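Local coordinates for putative sugar binding protein (PDB 3KEZ) that probably binds sugars at the outer membrane for nutrient uptake, as a calcium-containing member of the SusD family, at residues His397-Val402 against Met407-Ile412. Residues are numbered along the deposited sequence; the frame is centred on the assembly and turned at random.
Sequences HRMYDV and MTVKRI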
loop_
_atom_site.group_PDB
_atom_site.type_symbol
_atom_site.label_atom_id
_atom_site.label_comp_id
_atom_site.label_asym_id
_atom_site.label_seq_id
_atom_site.Cartn_x
_atom_site.Cartn_y
_atom_site.Cartn_z
ATOM N N HIS A 397 -5.278 1.981 -1.491
ATOM C CA HIS A 397 -5.663 2.705 -0.265
ATOM C C HIS A 397 -7.167 2.841 0.058
ATOM O O HIS A 397 -7.548 2.878 1.240
ATOM C CB HIS A 397 -5.088 4.103 -0.340
ATOM C CG HIS A 397 -3.602 4.127 -0.235
ATOM N ND1 HIS A 397 -2.939 4.483 0.923
ATOM C CD2 HIS A 397 -2.642 3.791 -1.134
ATOM C CE1 HIS A 397 -1.637 4.382 0.728
ATOM N NE2 HIS A 397 -1.430 3.980 -0.516
ATOM N N ARG A 398 -8.013 2.996 -0.959
ATOM C CA ARG A 398 -9.340 3.597 -0.710
ATOM C C ARG A 398 -10.193 2.877 0.347
ATOM O O ARG A 398 -10.695 3.539 1.242
ATOM C CB ARG A 398 -10.139 3.750 -2.009
ATOM C CG ARG A 398 -11.541 4.341 -1.873
ATOM C CD ARG A 398 -11.594 5.761 -1.364
ATOM N NE ARG A 398 -12.987 6.208 -1.233
ATOM C CZ ARG A 398 -13.375 7.326 -0.628
ATOM N NH1 ARG A 398 -12.493 8.177 -0.074
ATOM N NH2 ARG A 398 -14.659 7.592 -0.553
HETATM N N MSE A 399 -10.406 1.564 0.230
HETATM C CA MSE A 399 -11.336 0.916 1.153
HETATM C C MSE A 399 -10.842 1.145 2.569
HETATM O O MSE A 399 -11.600 1.544 3.453
HETATM C CB MSE A 399 -11.512 -0.565 0.853
HETATM C CG MSE A 399 -12.395 -1.283 1.836
HETATM SE SE MSE A 399 -11.429 -1.941 3.402
HETATM C CE MSE A 399 -10.284 -3.253 2.567
ATOM N N TYR A 400 -9.554 0.939 2.785
ATOM C CA TYR A 400 -8.997 1.051 4.120
ATOM C C TYR A 400 -9.196 2.457 4.707
ATOM O O TYR A 400 -9.470 2.602 5.917
ATOM C CB TYR A 400 -7.498 0.792 4.080
ATOM C CG TYR A 400 -7.049 -0.587 3.716
ATOM C CD1 TYR A 400 -7.460 -1.697 4.463
ATOM C CD2 TYR A 400 -6.103 -0.791 2.697
ATOM C CE1 TYR A 400 -6.960 -2.980 4.166
ATOM C CE2 TYR A 400 -5.592 -2.079 2.405
ATOM C CZ TYR A 400 -6.039 -3.165 3.153
ATOM O OH TYR A 400 -5.568 -4.424 2.906
ATOM N N ASP A 401 -9.030 3.477 3.848
ATOM C CA ASP A 401 -9.136 4.868 4.287
ATOM C C ASP A 401 -10.534 5.284 4.697
ATOM O O ASP A 401 -10.710 6.113 5.591
ATOM C CB ASP A 401 -8.619 5.818 3.204
ATOM C CG ASP A 401 -7.121 5.704 2.992
ATOM O OD1 ASP A 401 -6.395 5.365 3.967
ATOM O OD2 ASP A 401 -6.666 5.939 1.830
ATOM N N VAL A 402 -11.536 4.746 4.027
ATOM C CA VAL A 402 -12.895 4.954 4.472
ATOM C C VAL A 402 -13.145 4.183 5.794
ATOM O O VAL A 402 -13.573 4.775 6.831
ATOM C CB VAL A 402 -13.879 4.473 3.388
ATOM C CG1 VAL A 402 -15.315 4.678 3.864
ATOM C CG2 VAL A 402 -13.644 5.264 2.092
HETATM N N MSE A 407 -16.107 5.320 8.608
HETATM C CA MSE A 407 -16.981 5.770 7.584
HETATM C C MSE A 407 -17.554 4.573 6.835
HETATM O O MSE A 407 -17.034 3.458 6.928
HETATM C CB MSE A 407 -16.250 6.733 6.661
HETATM C CG MSE A 407 -15.840 8.013 7.347
HETATM SE SE MSE A 407 -14.641 9.000 6.223
HETATM C CE MSE A 407 -14.445 10.571 7.231
ATOM N N THR A 408 -18.662 4.797 6.134
ATOM C CA THR A 408 -19.332 3.747 5.366
ATOM C C THR A 408 -18.872 3.837 3.905
ATOM O O THR A 408 -18.991 4.889 3.285
ATOM C CB THR A 408 -20.859 3.903 5.443
ATOM O OG1 THR A 408 -21.258 3.990 6.827
ATOM C CG2 THR A 408 -21.616 2.737 4.750
ATOM N N VAL A 409 -18.344 2.730 3.357
ATOM C CA VAL A 409 -18.121 2.628 1.906
ATOM C C VAL A 409 -19.489 2.587 1.205
ATOM O O VAL A 409 -20.349 1.737 1.514
ATOM C CB VAL A 409 -17.263 1.409 1.547
ATOM C CG1 VAL A 409 -17.169 1.213 0.009
ATOM C CG2 VAL A 409 -15.825 1.487 2.246
ATOM N N LYS A 410 -19.722 3.518 0.292
ATOM C CA LYS A 410 -21.008 3.571 -0.424
ATOM C C LYS A 410 -20.746 3.569 -1.940
ATOM O O LYS A 410 -20.315 4.560 -2.485
ATOM C CB LYS A 410 -21.796 4.826 -0.003
ATOM C CG LYS A 410 -22.371 4.680 1.414
ATOM C CD LYS A 410 -23.100 5.900 1.917
ATOM C CE LYS A 410 -23.626 5.726 3.336
ATOM N NZ LYS A 410 -24.516 6.852 3.730
ATOM N N ARG A 411 -20.913 2.413 -2.577
ATOM C CA ARG A 411 -20.883 2.296 -4.032
ATOM C C ARG A 411 -22.155 2.939 -4.601
ATOM O O ARG A 411 -23.244 2.682 -4.096
ATOM C CB ARG A 411 -20.798 0.819 -4.432
ATOM C CG ARG A 411 -19.458 0.202 -4.058
ATOM C CD ARG A 411 -19.490 -1.274 -4.090
ATOM N NE ARG A 411 -18.153 -1.827 -3.957
ATOM C CZ ARG A 411 -17.874 -3.117 -3.881
ATOM N NH1 ARG A 411 -18.839 -4.059 -3.882
ATOM N NH2 ARG A 411 -16.608 -3.477 -3.822
ATOM N N ILE A 412 -21.984 3.800 -5.606
ATOM C CA ILE A 412 -23.080 4.595 -6.186
ATOM C C ILE A 412 -23.376 4.082 -7.600
ATOM O O ILE A 412 -22.496 4.048 -8.471
ATOM C CB ILE A 412 -22.726 6.106 -6.276
ATOM C CG1 ILE A 412 -21.964 6.583 -5.030
ATOM C CG2 ILE A 412 -23.985 6.954 -6.486
ATOM C CD1 ILE A 412 -22.667 6.310 -3.751
#
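Val402, near the end of the short helix 398-403, packs against Met407 and Val409 where the chain turns back into strand 409-410. Its CG1, anti to the backbone N (chi1 179°), lies between two partners: Val402 CG1 is 3.6 Å from Met407 CB and also 3.6 Å from Val409 CG2. The side chains run at about a right angle to each other in both pairs, and Val409 CG2 also meets Val402 CB at 3.7 Å. The other methyl, Val402 CG2, sits 3.4 Å above the guanidinium plane of Arg398, over its centre; that arginine in turn forms a salt bridge with Asp53. One backbone hydrogen bond links the two segments: Met407 N donates to Val402 O at 3.1 Å, with an N-H...O angle of 149° and the donor tilted 35° from the carbonyl plane. Packing slackens toward Met399, whose CG stays 4.4 Å from Val409 CG2. Met407, partly exposed, runs extended beyond CG onto Leu381 and Leu385 of helix 381-392. The solvent side is at Thr408, partly exposed, whose CB points away from the helix. Val409 pairs through its backbone with Tyr431, joining the turn to a two-stranded antiparallel sheet. The chemistry implies a mainly apolar helix-to-strand junction, pinned by one backbone hydrogen bond between the two segments and remote from the calcium site.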